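Long-range contacts in uncharacterized protein (Bacteroides ovatus, PDB 4DQA), which is of unknown function but probably binds carbohydrate, joining a BT_3987-like N-terminal domain to a concanavalin A-like lectin/glucanase domain: residues Y47-P52 with Y66-V71; S108-M113 with I128-F133; I150-P155 with M262-G267; E166-V171 with W223-L228; M181-V186 with D254-N259. All coordinates share one frame; numbering follows the deposited sequence. Where two conformers were deposited one is given.

Contact 1 (Y47-P52 with Y66-V71); sequences YSVAEP and YEMLDV
Met68, a selenomethionine, meets Val49, Ala50 and Pro52 across this small apolar contact near the surface. Its CG stands anti to the backbone N (chi1 175°), and the chain then bends at chi2 (98°). The bend lays SE and CE along the 49-52 backbone instead of sending them straight out. SE passes Pro52, 3.9 Å from its CA. The methyl CE lies 3.5 Å from Val49 CG1. The same CE is 3.5 Å from Ala50 O, a van der Waals contact with a carbonyl. The ring of Pro52 is more distant, with its CG 4.4 Å from Met68 CE. Further along, Val71 turns its CG2 branch to Val49, and CG2 lies 3.9 Å from Val49 CG1. Val49 CG1 is therefore touched by both Met68 and Val71. The backbones do not pair here. Strands 43-49 and 67-68 each pair instead with strand 107-117, the first antiparallel and the second parallel. Ala50 bonds through its backbone to Pro112. Helix 52-62 fills most of the chain between the two segments, within the N-terminal domain.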
# COMPACT_ATOMS: atom_id res chain seq x y z
N TYR A 47 13.61 31.18 -13.02
CA TYR A 47 12.79 30.11 -12.47
C TYR A 47 13.13 29.80 -11.04
O TYR A 47 14.25 30.02 -10.57
CB TYR A 47 12.97 28.85 -13.33
CG TYR A 47 12.62 29.05 -14.78
CD1 TYR A 47 11.30 29.04 -15.20
CD2 TYR A 47 13.60 29.28 -15.74
CE1 TYR A 47 10.96 29.25 -16.52
CE2 TYR A 47 13.27 29.47 -17.07
CZ TYR A 47 11.95 29.46 -17.45
OH TYR A 47 11.62 29.66 -18.78
N SER A 48 12.16 29.22 -10.35
CA SER A 48 12.39 28.73 -9.00
C SER A 48 11.43 27.60 -8.71
O SER A 48 10.42 27.43 -9.40
CB SER A 48 12.17 29.83 -7.98
OG SER A 48 10.81 30.26 -7.99
N VAL A 49 11.73 26.81 -7.69
CA VAL A 49 10.77 25.79 -7.24
C VAL A 49 9.71 26.50 -6.42
O VAL A 49 10.01 27.32 -5.55
CB VAL A 49 11.47 24.73 -6.41
CG1 VAL A 49 10.46 23.72 -5.85
CG2 VAL A 49 12.55 24.04 -7.23
N ALA A 50 8.45 26.24 -6.74
CA ALA A 50 7.36 26.90 -6.06
C ALA A 50 7.21 26.42 -4.61
O ALA A 50 7.72 25.37 -4.24
CB ALA A 50 6.06 26.65 -6.80
N GLU A 51 6.50 27.20 -3.83
CA GLU A 51 6.25 26.87 -2.44
C GLU A 51 5.47 25.56 -2.31
O GLU A 51 4.58 25.28 -3.11
CB GLU A 51 5.44 27.98 -1.78
CG GLU A 51 6.17 29.32 -1.66
CD GLU A 51 7.08 29.39 -0.45
OE1 GLU A 51 7.52 28.33 0.06
OE2 GLU A 51 7.35 30.51 0.02
N PRO A 52 5.78 24.75 -1.28
CA PRO A 52 5.00 23.53 -1.09
C PRO A 52 3.49 23.77 -0.97
O PRO A 52 2.73 22.87 -1.34
CB PRO A 52 5.56 22.96 0.22
CG PRO A 52 6.97 23.46 0.27
CD PRO A 52 6.92 24.84 -0.36
N TYR A 66 -0.57 14.22 -4.30
CA TYR A 66 0.81 14.41 -4.71
C TYR A 66 1.72 14.87 -3.57
O TYR A 66 1.36 15.73 -2.75
CB TYR A 66 0.92 15.39 -5.88
CG TYR A 66 0.26 14.87 -7.13
CD1 TYR A 66 0.84 13.85 -7.89
CD2 TYR A 66 -0.96 15.38 -7.54
CE1 TYR A 66 0.23 13.38 -9.02
CE2 TYR A 66 -1.58 14.90 -8.67
CZ TYR A 66 -0.99 13.91 -9.41
OH TYR A 66 -1.61 13.44 -10.54
N GLU A 67 2.91 14.28 -3.53
CA GLU A 67 3.97 14.64 -2.60
C GLU A 67 4.99 15.53 -3.29
O GLU A 67 5.42 15.23 -4.39
CB GLU A 67 4.66 13.37 -2.11
CG GLU A 67 3.95 12.65 -0.99
CD GLU A 67 4.61 12.90 0.35
OE1 GLU A 67 4.52 14.04 0.84
OE2 GLU A 67 5.26 11.97 0.88
N MSE A 68 5.40 16.60 -2.64
CA MSE A 68 6.41 17.48 -3.15
C MSE A 68 7.79 16.82 -3.14
O MSE A 68 8.16 16.18 -2.17
CB MSE A 68 6.39 18.71 -2.26
CG MSE A 68 7.42 19.69 -2.56
SE MSE A 68 6.71 21.10 -3.65
CE MSE A 68 8.29 22.01 -3.67
N LEU A 69 8.53 16.96 -4.22
CA LEU A 69 9.91 16.50 -4.25
C LEU A 69 10.74 17.47 -3.42
O LEU A 69 10.36 18.63 -3.27
CB LEU A 69 10.43 16.50 -5.68
CG LEU A 69 9.94 15.41 -6.61
CD1 LEU A 69 10.45 15.64 -8.01
CD2 LEU A 69 10.40 14.07 -6.10
N ASP A 70 11.87 17.00 -2.89
CA ASP A 70 12.82 17.86 -2.18
C ASP A 70 13.65 18.71 -3.14
O ASP A 70 14.20 18.20 -4.10
CB ASP A 70 13.75 17.01 -1.31
CG ASP A 70 13.06 16.46 -0.08
OD1 ASP A 70 12.04 17.05 0.35
OD2 ASP A 70 13.56 15.44 0.45
N VAL A 71 13.75 19.99 -2.84
CA VAL A 71 14.48 20.94 -3.66
C VAL A 71 15.94 20.54 -3.78
O VAL A 71 16.60 20.90 -4.76
CB VAL A 71 14.41 22.35 -3.05
CG1 VAL A 71 15.22 23.35 -3.86
CG2 VAL A 71 12.96 22.78 -2.95

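Contact 2 (S108-M113 with I128-F133)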
# COMPACT_ATOMS: atom_id res chain seq x y z
N SER A 108 2.80 9.33 -5.59
CA SER A 108 2.97 10.15 -6.76
C SER A 108 3.55 11.48 -6.30
O SER A 108 3.20 11.99 -5.26
CB SER A 108 1.65 10.28 -7.53
OG SER A 108 1.27 9.02 -8.07
N TYR A 109 4.51 11.97 -7.07
CA TYR A 109 5.29 13.14 -6.68
C TYR A 109 5.11 14.27 -7.67
O TYR A 109 4.72 14.04 -8.82
CB TYR A 109 6.78 12.77 -6.61
CG TYR A 109 7.07 11.72 -5.57
CD1 TYR A 109 7.34 12.08 -4.26
CD2 TYR A 109 7.02 10.38 -5.89
CE1 TYR A 109 7.59 11.11 -3.30
CE2 TYR A 109 7.27 9.41 -4.95
CZ TYR A 109 7.54 9.79 -3.65
OH TYR A 109 7.77 8.83 -2.71
N VAL A 110 5.38 15.48 -7.22
CA VAL A 110 5.27 16.63 -8.10
C VAL A 110 6.40 17.60 -7.84
O VAL A 110 6.87 17.77 -6.70
CB VAL A 110 3.90 17.32 -7.93
CG1 VAL A 110 3.70 17.75 -6.48
CG2 VAL A 110 3.74 18.51 -8.89
N LEU A 111 6.84 18.23 -8.91
CA LEU A 111 7.77 19.34 -8.83
C LEU A 111 7.09 20.52 -9.52
O LEU A 111 6.91 20.51 -10.74
CB LEU A 111 9.08 19.00 -9.56
CG LEU A 111 10.09 20.14 -9.61
CD1 LEU A 111 10.56 20.50 -8.23
CD2 LEU A 111 11.28 19.77 -10.50
N PRO A 112 6.70 21.54 -8.75
CA PRO A 112 6.07 22.72 -9.33
C PRO A 112 7.12 23.78 -9.56
O PRO A 112 7.83 24.12 -8.62
CB PRO A 112 5.08 23.16 -8.25
CG PRO A 112 5.72 22.74 -6.96
CD PRO A 112 6.58 21.52 -7.28
N MSE A 113 7.25 24.24 -10.80
CA MSE A 113 8.22 25.28 -11.13
C MSE A 113 7.53 26.60 -11.42
O MSE A 113 6.59 26.66 -12.20
CB MSE A 113 9.01 24.87 -12.36
CG MSE A 113 9.76 23.55 -12.26
SE MSE A 113 11.18 23.65 -10.92
CE MSE A 113 11.95 25.31 -11.34
N ILE A 128 2.94 28.69 -13.07
CA ILE A 128 3.51 27.49 -12.48
C ILE A 128 3.33 26.32 -13.44
O ILE A 128 2.25 26.13 -14.01
CB ILE A 128 2.85 27.14 -11.13
CG1 ILE A 128 3.07 28.27 -10.12
CG2 ILE A 128 3.40 25.80 -10.61
CD1 ILE A 128 2.22 28.15 -8.88
N ALA A 129 4.40 25.58 -13.66
CA ALA A 129 4.38 24.37 -14.47
C ALA A 129 4.49 23.19 -13.50
O ALA A 129 5.36 23.21 -12.61
CB ALA A 129 5.56 24.37 -15.45
N TYR A 130 3.65 22.19 -13.68
CA TYR A 130 3.61 21.04 -12.77
C TYR A 130 4.16 19.80 -13.46
O TYR A 130 3.70 19.42 -14.53
CB TYR A 130 2.19 20.77 -12.30
CG TYR A 130 1.53 21.91 -11.56
CD1 TYR A 130 0.93 22.96 -12.25
CD2 TYR A 130 1.48 21.94 -10.18
CE1 TYR A 130 0.33 23.99 -11.60
CE2 TYR A 130 0.86 22.96 -9.52
CZ TYR A 130 0.30 24.01 -10.23
OH TYR A 130 -0.31 25.06 -9.57
N PHE A 131 5.19 19.22 -12.87
CA PHE A 131 5.78 18.01 -13.39
C PHE A 131 5.50 16.89 -12.40
O PHE A 131 5.88 16.97 -11.25
CB PHE A 131 7.27 18.22 -13.59
CG PHE A 131 7.58 19.33 -14.56
CD1 PHE A 131 7.66 19.08 -15.93
CD2 PHE A 131 7.71 20.62 -14.11
CE1 PHE A 131 7.92 20.12 -16.82
CE2 PHE A 131 7.98 21.67 -15.00
CZ PHE A 131 8.06 21.41 -16.36
N PHE A 132 4.82 15.85 -12.88
CA PHE A 132 4.37 14.77 -12.02
C PHE A 132 5.21 13.53 -12.28
O PHE A 132 5.60 13.22 -13.41
CB PHE A 132 2.90 14.49 -12.28
CG PHE A 132 2.00 15.64 -11.96
CD1 PHE A 132 1.66 15.90 -10.65
CD2 PHE A 132 1.49 16.45 -12.95
CE1 PHE A 132 0.82 16.94 -10.34
CE2 PHE A 132 0.65 17.49 -12.65
CZ PHE A 132 0.32 17.75 -11.34
N PHE A 133 5.50 12.81 -11.20
CA PHE A 133 6.35 11.62 -11.27
C PHE A 133 5.65 10.51 -10.52
O PHE A 133 5.30 10.65 -9.34
CB PHE A 133 7.71 11.91 -10.64
CG PHE A 133 8.41 13.06 -11.26
CD1 PHE A 133 8.12 14.36 -10.85
CD2 PHE A 133 9.34 12.88 -12.27
CE1 PHE A 133 8.76 15.45 -11.42
CE2 PHE A 133 9.98 13.97 -12.85
CZ PHE A 133 9.68 15.25 -12.43
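Six backbone hydrogen bonds join Tyr109, Leu111 and Met113 to Phe133, Phe131 and Ala129, two for each antiparallel pair. Tyr109 N to Phe133 O is 2.7 Å and nearly straight (169°). Phe131 N to Leu111 O is longer, 3.0 Å. Val110 and Pro112 face Phe132 and Tyr130 in the non-hydrogen-bonded pairs between. There Val110 CG2 lies 3.6 Å from Phe132 CE1, the two side chains side by side. Val110 CG2 is anti to the backbone N, which leaves CG1 in the crowded position (chi1 58°). Pro112 CB packs on Tyr130, 4.3 Å from its CD2. On the other face, Met113 CG comes 3.8 Å from Phe131 CE2, the one side chain lying roughly square to the other. Leu111 CB meets the edge of the Phe133 ring, 4.0 Å from CE1. Helix 52-62 packs on the face of Val110, Pro112 and Tyr130. Strand 27-35 packs on that of Leu111, Phe131 and Phe133, giving a two-sheet sandwich consistent with the E-set assignment.

Contact 3 (I150-P155 with M262-G267)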
# COMPACT_ATOMS: atom_id res chain seq x y z
N ILE A 150 3.31 -19.91 11.65
CA ILE A 150 3.87 -18.89 12.52
C ILE A 150 3.01 -18.84 13.76
O ILE A 150 1.80 -18.61 13.67
CB ILE A 150 3.91 -17.51 11.87
CG1 ILE A 150 4.58 -17.55 10.51
CG2 ILE A 150 4.63 -16.54 12.78
CD1 ILE A 150 4.50 -16.24 9.76
N SER A 151 3.63 -19.12 14.91
CA SER A 151 2.98 -19.03 16.22
C SER A 151 3.23 -17.61 16.75
O SER A 151 4.37 -17.20 16.91
CB SER A 151 3.56 -20.05 17.18
OG SER A 151 3.13 -19.86 18.54
N VAL A 152 2.15 -16.89 17.04
CA VAL A 152 2.20 -15.50 17.52
C VAL A 152 1.65 -15.33 18.92
O VAL A 152 0.54 -15.75 19.24
CB VAL A 152 1.37 -14.60 16.58
CG1 VAL A 152 1.29 -13.18 17.11
CG2 VAL A 152 1.91 -14.65 15.17
N LYS A 153 2.44 -14.71 19.78
CA LYS A 153 1.97 -14.36 21.11
C LYS A 153 1.84 -12.84 21.14
O LYS A 153 2.81 -12.12 20.93
CB LYS A 153 2.96 -14.83 22.16
CG LYS A 153 2.42 -14.79 23.58
CD LYS A 153 3.26 -15.65 24.53
N PHE A 154 0.62 -12.35 21.37
CA PHE A 154 0.41 -10.91 21.50
C PHE A 154 0.76 -10.48 22.91
O PHE A 154 0.83 -11.31 23.81
CB PHE A 154 -1.02 -10.58 21.15
CG PHE A 154 -1.29 -10.66 19.71
CD1 PHE A 154 -0.93 -9.65 18.87
CD2 PHE A 154 -1.88 -11.80 19.17
CE1 PHE A 154 -1.16 -9.73 17.52
CE2 PHE A 154 -2.12 -11.87 17.85
CZ PHE A 154 -1.76 -10.84 17.02
N PRO A 155 1.02 -9.18 23.11
CA PRO A 155 1.34 -8.70 24.46
C PRO A 155 0.33 -9.18 25.49
O PRO A 155 -0.87 -9.35 25.17
CB PRO A 155 1.26 -7.17 24.31
CG PRO A 155 1.60 -6.91 22.92
CD PRO A 155 1.11 -8.11 22.10
N MSE A 262 -4.26 -22.62 22.50
CA MSE A 262 -3.02 -22.75 21.74
C MSE A 262 -2.54 -21.42 21.17
O MSE A 262 -1.40 -21.29 20.67
CB MSE A 262 -3.25 -23.71 20.57
CG MSE A 262 -3.87 -23.05 19.34
SE MSE A 262 -5.78 -22.69 19.56
CE MSE A 262 -6.38 -24.53 19.66
N GLY A 263 -3.43 -20.42 21.23
CA GLY A 263 -3.07 -19.09 20.83
C GLY A 263 -3.17 -18.94 19.32
O GLY A 263 -3.77 -19.76 18.62
N PHE A 264 -2.56 -17.88 18.86
CA PHE A 264 -2.73 -17.39 17.51
C PHE A 264 -1.73 -18.06 16.58
O PHE A 264 -0.53 -18.13 16.88
CB PHE A 264 -2.52 -15.87 17.52
CG PHE A 264 -2.98 -15.16 16.29
CD1 PHE A 264 -2.17 -15.09 15.16
CD2 PHE A 264 -4.19 -14.48 16.26
CE1 PHE A 264 -2.57 -14.42 14.01
CE2 PHE A 264 -4.59 -13.79 15.11
CZ PHE A 264 -3.77 -13.75 13.99
N TYR A 265 -2.21 -18.50 15.43
CA TYR A 265 -1.37 -19.09 14.40
C TYR A 265 -1.67 -18.51 13.05
O TYR A 265 -2.81 -18.12 12.76
CB TYR A 265 -1.60 -20.61 14.30
CG TYR A 265 -0.80 -21.41 15.30
CD1 TYR A 265 0.54 -21.68 15.06
CD2 TYR A 265 -1.36 -21.84 16.50
CE1 TYR A 265 1.28 -22.41 15.98
CE2 TYR A 265 -0.61 -22.56 17.43
CZ TYR A 265 0.73 -22.82 17.15
OH TYR A 265 1.45 -23.55 18.11
N ILE A 266 -0.63 -18.48 12.20
CA ILE A 266 -0.78 -18.20 10.78
C ILE A 266 -0.38 -19.47 10.02
O ILE A 266 0.64 -20.09 10.31
CB ILE A 266 0.14 -17.03 10.33
CG1 ILE A 266 -0.28 -15.76 11.06
CG2 ILE A 266 0.08 -16.85 8.82
CD1 ILE A 266 0.78 -14.67 11.05
N GLY A 267 -1.23 -19.90 9.10
CA GLY A 267 -0.85 -20.94 8.14
C GLY A 267 -1.05 -22.39 8.53
O GLY A 267 -1.14 -23.23 7.64
O HOH W 1 0.46 -19.63 19.07
O HOH W 2 -1.15 -16.34 20.98
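Strands 150-152 and 264-266 form an antiparallel pair in the smaller sheet of the concanavalin A-like domain. Ile150 and Ile266 exchange two backbone bonds, the shorter from Ile266 N to Ile150 O at 2.8 Å. Val152 N gives a third, to Phe264 O, almost straight at 175°. Beyond it a water links Val152 O to Phe264 N. Phe154 and Phe264 make a T-shaped stack, planes at 90°, with CE2 of Phe154 over the Phe264 face, 3.7 Å from CD2. Phe264 CG is anti to its backbone N (chi1 -166°), which sets the ring beside Val152, CD1 3.8 Å from Val152 CB. On the opposite face of the sheet, Ser151 CB lies 3.5 Å from Tyr265 CE1. Here a second water, over one face of the Tyr265 ring, accepts a hydrogen bond from Ser151 OG at 2.7 Å and donates to Met262 O and Phe264 O. Strand 337-340 flanks strand 150-152 on its other side, while strands 282-289 and 312-316 of the second sheet pack under Ile150, Phe264 and Ile266.

Contact 4 (E166-V171 with W223-L228); sequences EALINV and WYHVAL
Glu166-Asn170 and Trp223-Ala227 run antiparallel, their axes 4.6 Å apart at the closest, and backbone bonds join Ala167 to Val226 and Ile169 to Tyr224 in both directions. Trp223 gives its six-membered ring to Asn170, whose CB stands 3.6 Å from the ring centroid and only 7° off the normal, a CH-pi contact. Asn170 CG is anti to the backbone N (chi1 -173°), and this carries ND2 onward over the same indole, 3.4 Å from Trp223 NE1. Both are donors, so they do not bond. The amide stands almost upright on the ring, planes 87° apart. Leu168 CB packs against the benzo side of the indole, 3.9 Å from Trp223 CE3. The pair lies in the larger sheet of the concanavalin A-like domain, where strand 163-171 runs between strands 223-231 and 282-289. Further along, Leu168 CD2 lies at the edge of the His225 ring, 3.8 Å from His225 CD2. His225 NE2 makes a weak, bent bond to Glu166 OE1 at 2.9 Å, the carboxylate turned steeply against the imidazole. The other oxygen, Glu166 OE2, is held by Trp289 NE1 and by a salt bridge to Arg287. On the opposite face, Ile169 CD1 meets Val226 CG1 at 3.9 Å, the two side chains nearly perpendicular.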
# COMPACT_ATOMS: atom_id res chain seq x y z
N GLU A 166 -6.13 -9.27 8.01
CA GLU A 166 -6.10 -9.14 6.55
C GLU A 166 -4.84 -9.77 5.98
O GLU A 166 -3.84 -9.91 6.66
CB GLU A 166 -6.24 -7.71 6.05
CG GLU A 166 -5.16 -6.78 6.53
CD GLU A 166 -5.25 -5.38 5.94
OE1 GLU A 166 -5.75 -5.24 4.81
OE2 GLU A 166 -4.78 -4.41 6.59
N ALA A 167 -4.94 -10.19 4.73
CA ALA A 167 -3.80 -10.76 4.01
C ALA A 167 -4.07 -10.79 2.53
O ALA A 167 -5.23 -10.87 2.09
CB ALA A 167 -3.54 -12.17 4.47
N LEU A 168 -3.00 -10.79 1.75
CA LEU A 168 -3.04 -11.23 0.35
C LEU A 168 -2.73 -12.72 0.36
O LEU A 168 -1.74 -13.16 0.98
CB LEU A 168 -2.01 -10.50 -0.51
CG LEU A 168 -2.26 -9.02 -0.69
CD1 LEU A 168 -0.97 -8.29 -1.12
CD2 LEU A 168 -3.38 -8.74 -1.67
N ILE A 169 -3.57 -13.50 -0.32
CA ILE A 169 -3.39 -14.95 -0.39
C ILE A 169 -3.52 -15.45 -1.81
O ILE A 169 -4.18 -14.87 -2.66
CB ILE A 169 -4.41 -15.72 0.50
CG1 ILE A 169 -5.84 -15.55 -0.03
CG2 ILE A 169 -4.28 -15.26 1.94
CD1 ILE A 169 -6.83 -16.45 0.68
N ASN A 170 -2.84 -16.57 -2.05
CA ASN A 170 -2.88 -17.26 -3.32
C ASN A 170 -2.81 -18.74 -3.02
O ASN A 170 -1.80 -19.25 -2.54
CB ASN A 170 -1.71 -16.83 -4.20
CG ASN A 170 -1.79 -17.39 -5.60
OD1 ASN A 170 -2.19 -18.54 -5.79
ND2 ASN A 170 -1.46 -16.58 -6.59
N VAL A 171 -3.92 -19.43 -3.25
CA VAL A 171 -4.06 -20.82 -2.84
C VAL A 171 -3.56 -21.78 -3.91
O VAL A 171 -3.97 -21.70 -5.07
CB VAL A 171 -5.55 -21.13 -2.56
CG1 VAL A 171 -5.72 -22.55 -2.09
CG2 VAL A 171 -6.10 -20.18 -1.53
N TRP A 223 -4.34 -14.37 -6.89
CA TRP A 223 -4.23 -13.52 -5.71
C TRP A 223 -5.57 -12.90 -5.34
O TRP A 223 -6.27 -12.38 -6.20
CB TRP A 223 -3.21 -12.40 -5.92
CG TRP A 223 -1.80 -12.90 -5.87
CD1 TRP A 223 -0.97 -13.16 -6.92
CD2 TRP A 223 -1.08 -13.25 -4.69
NE1 TRP A 223 0.23 -13.64 -6.45
CE2 TRP A 223 0.17 -13.73 -5.09
CE3 TRP A 223 -1.38 -13.20 -3.32
CZ2 TRP A 223 1.13 -14.14 -4.16
CZ3 TRP A 223 -0.43 -13.61 -2.41
CH2 TRP A 223 0.81 -14.10 -2.84
N TYR A 224 -5.87 -12.95 -4.05
CA TYR A 224 -7.01 -12.26 -3.45
C TYR A 224 -6.55 -11.48 -2.24
O TYR A 224 -5.72 -11.97 -1.46
CB TYR A 224 -8.05 -13.25 -2.96
CG TYR A 224 -8.77 -14.06 -4.00
CD1 TYR A 224 -9.88 -13.56 -4.63
CD2 TYR A 224 -8.35 -15.34 -4.33
CE1 TYR A 224 -10.56 -14.31 -5.57
CE2 TYR A 224 -9.00 -16.10 -5.25
CZ TYR A 224 -10.11 -15.59 -5.87
OH TYR A 224 -10.79 -16.39 -6.79
N HIS A 225 -7.14 -10.31 -2.02
CA HIS A 225 -7.02 -9.68 -0.72
C HIS A 225 -8.21 -10.11 0.12
O HIS A 225 -9.36 -10.01 -0.34
CB HIS A 225 -6.99 -8.16 -0.83
CG HIS A 225 -6.70 -7.49 0.46
ND1 HIS A 225 -7.68 -6.91 1.24
CD2 HIS A 225 -5.53 -7.33 1.13
CE1 HIS A 225 -7.13 -6.42 2.34
NE2 HIS A 225 -5.83 -6.66 2.30
N VAL A 226 -7.95 -10.60 1.32
CA VAL A 226 -9.01 -11.07 2.20
C VAL A 226 -8.91 -10.35 3.53
O VAL A 226 -7.82 -10.08 4.02
CB VAL A 226 -9.01 -12.59 2.39
CG1 VAL A 226 -9.14 -13.32 1.03
CG2 VAL A 226 -7.79 -13.07 3.14
N ALA A 227 -10.06 -10.02 4.12
CA ALA A 227 -10.09 -9.35 5.42
C ALA A 227 -11.31 -9.75 6.23
O ALA A 227 -12.40 -10.02 5.69
CB ALA A 227 -10.04 -7.83 5.27
N LEU A 228 -11.12 -9.80 7.54
CA LEU A 228 -12.21 -9.98 8.50
C LEU A 228 -12.14 -8.78 9.44
O LEU A 228 -11.07 -8.50 9.98
CB LEU A 228 -11.97 -11.25 9.29
CG LEU A 228 -12.80 -11.42 10.56
CD1 LEU A 228 -14.28 -11.61 10.25
CD2 LEU A 228 -12.27 -12.57 11.38

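Contact 5 (M181-V186 with D254-N259)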
# COMPACT_ATOMS: atom_id res chain seq x y z
N MSE A 181 -5.44 -17.48 9.36
CA MSE A 181 -4.87 -16.90 10.57
C MSE A 181 -5.90 -16.86 11.70
O MSE A 181 -7.09 -16.66 11.43
CB MSE A 181 -4.38 -15.48 10.25
CG MSE A 181 -5.41 -14.63 9.51
SE MSE A 181 -4.75 -13.03 8.57
CE MSE A 181 -4.07 -12.08 10.14
N GLY A 182 -5.44 -16.96 12.95
CA GLY A 182 -6.29 -16.71 14.09
C GLY A 182 -6.09 -17.71 15.21
O GLY A 182 -5.09 -18.45 15.21
N THR A 183 -7.07 -17.73 16.10
CA THR A 183 -7.02 -18.52 17.30
C THR A 183 -8.12 -19.55 17.25
O THR A 183 -9.30 -19.24 17.41
CB THR A 183 -7.15 -17.61 18.52
OG1 THR A 183 -6.11 -16.61 18.43
CG2 THR A 183 -7.01 -18.39 19.83
N GLU A 184 -7.75 -20.80 16.98
CA GLU A 184 -8.71 -21.88 16.84
C GLU A 184 -9.61 -22.02 18.06
O GLU A 184 -9.15 -21.98 19.21
CB GLU A 184 -8.00 -23.19 16.52
CG GLU A 184 -8.89 -24.46 16.55
CD GLU A 184 -10.03 -24.47 15.56
OE1 GLU A 184 -10.04 -23.61 14.65
OE2 GLU A 184 -10.92 -25.34 15.71
N GLY A 185 -10.91 -22.12 17.80
CA GLY A 185 -11.89 -22.27 18.85
C GLY A 185 -12.36 -20.92 19.38
O GLY A 185 -13.32 -20.88 20.15
N VAL A 186 -11.71 -19.85 18.96
CA VAL A 186 -12.00 -18.52 19.48
C VAL A 186 -12.30 -17.49 18.39
O VAL A 186 -13.40 -16.90 18.37
CB VAL A 186 -10.84 -18.02 20.36
CG1 VAL A 186 -11.11 -16.62 20.90
CG2 VAL A 186 -10.59 -19.00 21.53
N ASP A 254 -17.80 -8.88 23.45
CA ASP A 254 -17.01 -7.72 23.82
C ASP A 254 -15.64 -7.75 23.16
O ASP A 254 -14.96 -6.72 23.10
CB ASP A 254 -16.85 -7.66 25.33
CG ASP A 254 -18.15 -7.26 26.04
OD1 ASP A 254 -19.11 -6.84 25.35
OD2 ASP A 254 -18.19 -7.37 27.28
N GLY A 255 -15.25 -8.93 22.68
CA GLY A 255 -13.95 -9.11 22.06
C GLY A 255 -13.47 -10.54 22.25
O GLY A 255 -14.24 -11.45 22.55
N PHE A 256 -12.17 -10.74 22.09
CA PHE A 256 -11.61 -12.07 22.31
C PHE A 256 -10.14 -11.96 22.72
O PHE A 256 -9.46 -10.97 22.44
CB PHE A 256 -11.75 -12.97 21.07
CG PHE A 256 -10.77 -12.66 19.96
CD1 PHE A 256 -11.01 -11.63 19.06
CD2 PHE A 256 -9.63 -13.43 19.78
CE1 PHE A 256 -10.11 -11.38 18.02
CE2 PHE A 256 -8.74 -13.19 18.75
CZ PHE A 256 -8.98 -12.15 17.87
N ASP A 257 -9.69 -12.97 23.45
CA ASP A 257 -8.31 -13.12 23.87
C ASP A 257 -7.57 -13.96 22.83
O ASP A 257 -7.78 -15.17 22.75
CB ASP A 257 -8.31 -13.85 25.22
CG ASP A 257 -6.92 -14.15 25.71
OD1 ASP A 257 -5.96 -13.73 25.03
OD2 ASP A 257 -6.79 -14.80 26.78
N PRO A 258 -6.70 -13.32 22.02
CA PRO A 258 -6.03 -14.09 20.96
C PRO A 258 -5.06 -15.14 21.48
O PRO A 258 -4.63 -16.04 20.76
CB PRO A 258 -5.27 -13.03 20.17
CG PRO A 258 -4.97 -11.96 21.21
CD PRO A 258 -6.23 -11.92 22.06
N ASN A 259 -4.67 -14.98 22.74
CA ASN A 259 -3.71 -15.89 23.32
C ASN A 259 -4.36 -17.08 23.99
O ASN A 259 -3.68 -17.95 24.52
CB ASN A 259 -2.83 -15.12 24.33
CG ASN A 259 -1.96 -14.02 23.69
OD1 ASN A 259 -1.56 -14.09 22.53
ND2 ASN A 259 -1.67 -12.98 24.47
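Thr183 reaches across to Pro258 where two loops of the concanavalin A-like domain meet. One follows strand 178-180 and the other precedes strand 264-266. Thr183 CB lies 3.7 Å from Pro258 O. From there the side chain forks. OG1 donates a hydrogen bond to Pro258 O at 2.8 Å, approaching well off the carbonyl axis (C=O...O angle 117°). It also lies near the plane of the Phe256 ring, at its edge, 4.3 Å from CE2. A chi1 of -55° puts OG1 beside the backbone N and the other branch, CG2, anti to it. CG2 rests 3.5 Å from Pro258 O. Both branches of the threonine thus touch one carbonyl. Three residues on, Val186 N bonds to Thr183 O, so the 183-186 chain folds back into a turn. This brings Val186 CG1 against Phe256, 3.7 Å from both CB and CD2. Phe163 meets the Phe256 ring edge-to-face, and Tyr165 touches Phe256 too. Within the 254-259 loop, Asp257 forms an Asx turn. Its OD1 accepts from Asn259 N at 2.9 Å, with the N-H coming from above the carboxylate plane.

How the contacts relate
The five contacts fall into two groups, one in each domain. Contacts 1 and 2 share strand 107-117, and their centres are 7 Å apart. Glu67 bonds through its backbone to Ser108 and Val110, and the rings of Tyr66 and Phe132 meet. Contacts 3, 4 and 5 lie in the lectin-like domain, on the other side of the chain's centre; contacts 1 and 3 are about 46 Å apart between centres. Contact 5 touches contact 3, where Tyr265 O probably bonds Gly182 N and Asn259 OD1 probably bonds Phe154 N. Contact 4 lies about 18 Å from contact 3 and about 19 Å from contact 5, centre to centre.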